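Local coordinates for DNA replication protein DnaC (Aquifex aeolicus, PDB 3ECC) that probably loads the replicative helicase at the start of DNA replication and binds ADP with beryllium fluoride and magnesium in a P-loop nucleotide site, at residues A57-I62 and S101-L106; T97-P102 and I122-T127. All coordinates share one frame; numbering follows the deposited sequence.

Interaction 1: residues A57-I62 and S101-L106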
loop_
_atom_site.group_PDB
_atom_site.type_symbol
_atom_site.label_atom_id
_atom_site.label_comp_id
_atom_site.label_asym_id
_atom_site.label_seq_id
_atom_site.Cartn_x
_atom_site.Cartn_y
_atom_site.Cartn_z
ATOM N N ALA A 57 7.236 6.397 5.481
ATOM C CA ALA A 57 7.352 7.852 5.596
ATOM C C ALA A 57 5.982 8.526 5.554
ATOM O O ALA A 57 5.664 9.351 6.419
ATOM C CB ALA A 57 8.250 8.405 4.493
ATOM N N THR A 58 5.171 8.160 4.561
ATOM C CA THR A 58 3.840 8.737 4.396
ATOM C C THR A 58 2.977 8.455 5.622
ATOM O O THR A 58 2.253 9.328 6.100
ATOM C CB THR A 58 3.141 8.200 3.130
ATOM O OG1 THR A 58 4.018 8.324 2.006
ATOM C CG2 THR A 58 1.875 8.976 2.847
ATOM N N LEU A 59 3.089 7.243 6.150
ATOM C CA LEU A 59 2.288 6.831 7.299
ATOM C C LEU A 59 2.618 7.674 8.535
ATOM O O LEU A 59 1.718 8.046 9.300
ATOM C CB LEU A 59 2.493 5.339 7.580
ATOM C CG LEU A 59 1.793 4.696 8.779
ATOM C CD1 LEU A 59 0.290 4.830 8.669
ATOM C CD2 LEU A 59 2.190 3.231 8.905
ATOM N N LYS A 60 3.908 7.972 8.707
ATOM C CA LYS A 60 4.398 8.782 9.824
ATOM C C LYS A 60 4.027 10.252 9.654
ATOM O O LYS A 60 3.583 10.902 10.606
ATOM C CB LYS A 60 5.918 8.659 9.941
ATOM C CG LYS A 60 6.405 7.623 10.926
ATOM C CD LYS A 60 7.921 7.424 10.804
ATOM C CE LYS A 60 8.709 8.725 11.048
ATOM N NZ LYS A 60 8.681 9.198 12.478
ATOM N N ALA A 61 4.205 10.767 8.437
ATOM C CA ALA A 61 3.911 12.162 8.140
ATOM C C ALA A 61 2.448 12.491 8.425
ATOM O O ALA A 61 2.142 13.529 9.006
ATOM C CB ALA A 61 4.264 12.484 6.699
ATOM N N ILE A 62 1.551 11.592 8.030
ATOM C CA ILE A 62 0.132 11.730 8.343
ATOM C C ILE A 62 -0.062 11.823 9.852
ATOM O O ILE A 62 -0.743 12.720 10.343
ATOM C CB ILE A 62 -0.684 10.549 7.779
ATOM C CG1 ILE A 62 -0.743 10.635 6.254
ATOM C CG2 ILE A 62 -2.091 10.528 8.371
ATOM C CD1 ILE A 62 -1.140 9.357 5.589
ATOM N N SER A 101 -9.597 0.726 9.766
ATOM C CA SER A 101 -8.467 1.614 9.996
ATOM C C SER A 101 -8.481 2.822 9.060
ATOM O O SER A 101 -8.733 2.690 7.862
ATOM C CB SER A 101 -7.153 0.856 9.837
ATOM O OG SER A 101 -6.065 1.663 10.249
ATOM N N PRO A 102 -8.178 4.009 9.611
ATOM C CA PRO A 102 -8.140 5.258 8.845
ATOM C C PRO A 102 -7.042 5.271 7.784
ATOM O O PRO A 102 -7.229 5.852 6.714
ATOM C CB PRO A 102 -7.862 6.321 9.919
ATOM C CG PRO A 102 -7.275 5.567 11.069
ATOM C CD PRO A 102 -7.959 4.242 11.051
ATOM N N VAL A 103 -5.905 4.653 8.086
ATOM C CA VAL A 103 -4.819 4.511 7.117
ATOM C C VAL A 103 -4.251 3.105 7.212
ATOM O O VAL A 103 -3.932 2.635 8.300
ATOM C CB VAL A 103 -3.677 5.523 7.372
ATOM C CG1 VAL A 103 -2.510 5.257 6.436
ATOM C CG2 VAL A 103 -4.163 6.939 7.190
ATOM N N LEU A 104 -4.141 2.430 6.075
ATOM C CA LEU A 104 -3.582 1.090 6.042
ATOM C C LEU A 104 -2.540 0.972 4.942
ATOM O O LEU A 104 -2.752 1.424 3.815
ATOM C CB LEU A 104 -4.684 0.040 5.851
ATOM C CG LEU A 104 -4.283 -1.444 5.933
ATOM C CD1 LEU A 104 -3.973 -1.878 7.367
ATOM C CD2 LEU A 104 -5.371 -2.322 5.342
ATOM N N VAL A 105 -1.401 0.376 5.288
ATOM C CA VAL A 105 -0.369 0.082 4.317
ATOM C C VAL A 105 -0.365 -1.410 4.043
ATOM O O VAL A 105 -0.146 -2.214 4.952
ATOM C CB VAL A 105 1.033 0.504 4.818
ATOM C CG1 VAL A 105 2.051 0.435 3.678
ATOM C CG2 VAL A 105 0.992 1.894 5.421
ATOM N N LEU A 106 -0.632 -1.776 2.794
ATOM C CA LEU A 106 -0.420 -3.142 2.332
ATOM C C LEU A 106 0.884 -3.209 1.542
ATOM O O LEU A 106 0.937 -2.792 0.382
ATOM C CB LEU A 106 -1.591 -3.620 1.467
ATOM C CG LEU A 106 -2.995 -3.646 2.076
ATOM C CD1 LEU A 106 -3.993 -4.167 1.068
ATOM C CD2 LEU A 106 -3.033 -4.480 3.343
#
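With chi1 at 178°, Leu59 holds CG opposite its own amide nitrogen, and the two methyls of its fork reach from helix 51-65 to two valines of segment 101-106. Val103 meets it with CG1, likewise opposite the backbone N (chi1 174°), and the two side chains run antiparallel alongside one another, Leu59 CD1 lying 3.6 Å from Val103 CG1. The other branch, Leu59 CD2, crosses Val105 at a slant and stops 3.9 Å from Val105 CG2. One helical turn on, Ile62 reaches tip to tip toward the second methyl of Val103, Ile62 CD1 being 4.2 Å from Val103 CG2. Here helix 51-65, whose first residues complete the Walker A P-loop, packs on one face of the parallel sheet of this P-loop NTPase fold; Val103 and Val105 turn toward the helix, while Leu104 between them points away, the alternation of an extended chain. Phe72 of the neighbouring strand 71-74 touches both Leu59 and Val105, and Val30 of helix 17-31 touches Ile62. Before the strand, Ser101 OG donates to Val103 O at 3.0 Å from well above the carbonyl plane. Val105 lies about 9 Å, side chain to ion, from the bound magnesium.

Interaction 2: residues T97-P102 and I122-T127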
loop_
_atom_site.group_PDB
_atom_site.type_symbol
_atom_site.label_atom_id
_atom_site.label_comp_id
_atom_site.label_asym_id
_atom_site.label_seq_id
_atom_site.Cartn_x
_atom_site.Cartn_y
_atom_site.Cartn_z
ATOM N N THR A 97 -10.298 -3.686 13.274
ATOM C CA THR A 97 -9.312 -2.624 13.407
ATOM C C THR A 97 -8.530 -2.449 12.115
ATOM O O THR A 97 -8.153 -1.327 11.766
ATOM C CB THR A 97 -8.325 -2.900 14.547
ATOM O OG1 THR A 97 -7.914 -4.272 14.490
ATOM C CG2 THR A 97 -8.975 -2.612 15.901
ATOM N N VAL A 98 -8.306 -3.555 11.405
ATOM C CA VAL A 98 -7.650 -3.515 10.101
ATOM C C VAL A 98 -8.581 -2.935 9.038
ATOM O O VAL A 98 -8.234 -1.958 8.376
ATOM C CB VAL A 98 -7.144 -4.913 9.659
ATOM C CG1 VAL A 98 -6.732 -4.897 8.192
ATOM C CG2 VAL A 98 -5.985 -5.357 10.531
ATOM N N LEU A 99 -9.773 -3.515 8.905
ATOM C CA LEU A 99 -10.747 -3.060 7.909
ATOM C C LEU A 99 -11.174 -1.610 8.130
ATOM O O LEU A 99 -11.244 -0.833 7.187
ATOM C CB LEU A 99 -11.986 -3.968 7.897
ATOM C CG LEU A 99 -11.880 -5.401 7.360
ATOM C CD1 LEU A 99 -13.174 -6.157 7.629
ATOM C CD2 LEU A 99 -11.522 -5.434 5.877
ATOM N N ASN A 100 -11.440 -1.249 9.381
ATOM C CA ASN A 100 -11.940 0.087 9.698
ATOM C C ASN A 100 -10.846 1.113 9.993
ATOM O O ASN A 100 -11.135 2.234 10.396
ATOM C CB ASN A 100 -12.962 0.019 10.842
ATOM C CG ASN A 100 -14.300 -0.565 10.393
ATOM O OD1 ASN A 100 -14.834 -0.190 9.348
ATOM N ND2 ASN A 100 -14.848 -1.482 11.188
ATOM N N SER A 101 -9.597 0.726 9.766
ATOM C CA SER A 101 -8.467 1.614 9.996
ATOM C C SER A 101 -8.481 2.822 9.060
ATOM O O SER A 101 -8.733 2.690 7.862
ATOM C CB SER A 101 -7.153 0.856 9.837
ATOM O OG SER A 101 -6.065 1.663 10.249
ATOM N N PRO A 102 -8.178 4.009 9.611
ATOM C CA PRO A 102 -8.140 5.258 8.845
ATOM C C PRO A 102 -7.042 5.271 7.784
ATOM O O PRO A 102 -7.229 5.852 6.714
ATOM C CB PRO A 102 -7.862 6.321 9.919
ATOM C CG PRO A 102 -7.275 5.567 11.069
ATOM C CD PRO A 102 -7.959 4.242 11.051
ATOM N N ILE A 122 -7.607 -10.588 0.286
ATOM C CA ILE A 122 -7.153 -9.375 -0.394
ATOM C C ILE A 122 -8.332 -8.655 -1.049
ATOM O O ILE A 122 -8.540 -7.459 -0.824
ATOM C CB ILE A 122 -6.063 -9.687 -1.432
ATOM C CG1 ILE A 122 -4.775 -10.120 -0.729
ATOM C CG2 ILE A 122 -5.787 -8.480 -2.303
ATOM C CD1 ILE A 122 -3.794 -10.853 -1.639
ATOM N N SER A 123 -9.118 -9.395 -1.828
ATOM C CA SER A 123 -10.346 -8.865 -2.409
ATOM C C SER A 123 -11.339 -8.359 -1.352
ATOM O O SER A 123 -12.058 -7.391 -1.585
ATOM C CB SER A 123 -11.015 -9.909 -3.299
ATOM O OG SER A 123 -12.149 -9.358 -3.946
ATOM N N TYR A 124 -11.382 -9.025 -0.204
ATOM C CA TYR A 124 -12.273 -8.630 0.883
ATOM C C TYR A 124 -11.852 -7.305 1.514
ATOM O O TYR A 124 -12.659 -6.387 1.644
ATOM C CB TYR A 124 -12.323 -9.718 1.954
ATOM C CG TYR A 124 -13.221 -9.400 3.131
ATOM C CD1 TYR A 124 -14.495 -8.869 2.944
ATOM C CD2 TYR A 124 -12.815 -9.673 4.431
ATOM C CE1 TYR A 124 -15.330 -8.586 4.028
ATOM C CE2 TYR A 124 -13.646 -9.401 5.517
ATOM C CZ TYR A 124 -14.902 -8.858 5.307
ATOM O OH TYR A 124 -15.728 -8.582 6.376
ATOM N N ILE A 125 -10.583 -7.212 1.906
ATOM C CA ILE A 125 -10.053 -6.023 2.560
ATOM C C ILE A 125 -10.104 -4.784 1.657
ATOM O O ILE A 125 -10.348 -3.676 2.123
ATOM C CB ILE A 125 -8.611 -6.279 3.066
ATOM C CG1 ILE A 125 -8.640 -7.215 4.283
ATOM C CG2 ILE A 125 -7.911 -4.973 3.396
ATOM C CD1 ILE A 125 -7.265 -7.729 4.704
ATOM N N ILE A 126 -9.898 -4.988 0.361
ATOM C CA ILE A 126 -9.872 -3.891 -0.594
ATOM C C ILE A 126 -11.276 -3.410 -1.009
ATOM O O ILE A 126 -11.515 -2.203 -1.156
ATOM C CB ILE A 126 -9.013 -4.251 -1.819
ATOM C CG1 ILE A 126 -7.538 -4.152 -1.436
ATOM C CG2 ILE A 126 -9.326 -3.333 -2.990
ATOM C CD1 ILE A 126 -6.638 -5.035 -2.231
ATOM N N THR A 127 -12.202 -4.344 -1.182
ATOM C CA THR A 127 -13.585 -3.986 -1.503
ATOM C C THR A 127 -14.244 -3.232 -0.331
ATOM O O THR A 127 -14.975 -2.259 -0.528
ATOM C CB THR A 127 -14.398 -5.238 -1.896
ATOM O OG1 THR A 127 -13.768 -5.865 -3.015
ATOM C CG2 THR A 127 -15.804 -4.878 -2.267
#
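Leu99 sits in the last turn of helix 93-99, and its CA comes within 6.2 Å of the CA of Ile125 in helix 116-131. At Asn100 the chain leaves helical geometry (phi -90°, psi 8°), after which Ser101 N makes a weak hydrogen bond back to Val98 O. Segment 122-127, within helix 116-131, by contrast runs regularly through the contact, with Ile126 N bonded to Ile122 O and Thr127 N to Ser123 O. Between the two segments the contact is apolar, and Leu99 carries most of it. Its CG stands beside the backbone N, anti to the carbonyl carbon (chi1 -70°), and the end of the side chain comes closer to helix 116-131 than its base does. The two methyls then divide the work. Leu99 CD2 lies against the root of Ile125, 3.7 Å from Ile125 CA and equally near Ile125 CG1, so it rests on the helix backbone as well as on the side chain. Leu99 CD1 goes to the phenol end of Tyr124, 3.7 Å from Tyr124 OH and 3.9 Å from Tyr124 CE2, meeting the ring obliquely while the two side chains cross at about a right angle. Tyr124 lies at the exposed margin; Leu99 and Ile125 are buried. Tyr128 OH hydrogen-bonds Asn100 OD1, and Arg129 NH2 Ser101 O, so helix 116-131 also holds the turn after Leu99. Leu78 of helix 75-86 touches both Val98 and Ile125, and Val98 also rests on Phe73 of strand 71-74. The contact thus joins the helix before strand 104-107 to the helix after it, on the sheet face away from helix 51-65, in the alpha/beta/alpha layering of a P-loop NTPase.

The centres of interactions 1 and 2 lie 13 Å apart, and Ser101 and Pro102 belong to both. Along the chain come helix 51-65, then helix 93-99, strand 104-107 and helix 116-131, all in the IstB-like ATP-binding domain. The joining element is strand 104-107, between strands 71-74 and 136-141 in the parallel sheet: Val103 and Val105 of segment 101-106 face helix 51-65, whereas Leu104 turns to the other side and meets interaction 2, Leu104 CD2 lying 4.1 Å from Val98 CG1 and 4.2 Å from Ile125 CG2. One strand is thus covered by helices on both faces, with the P-loop helix on one side and the two helices of interaction 2 on the other.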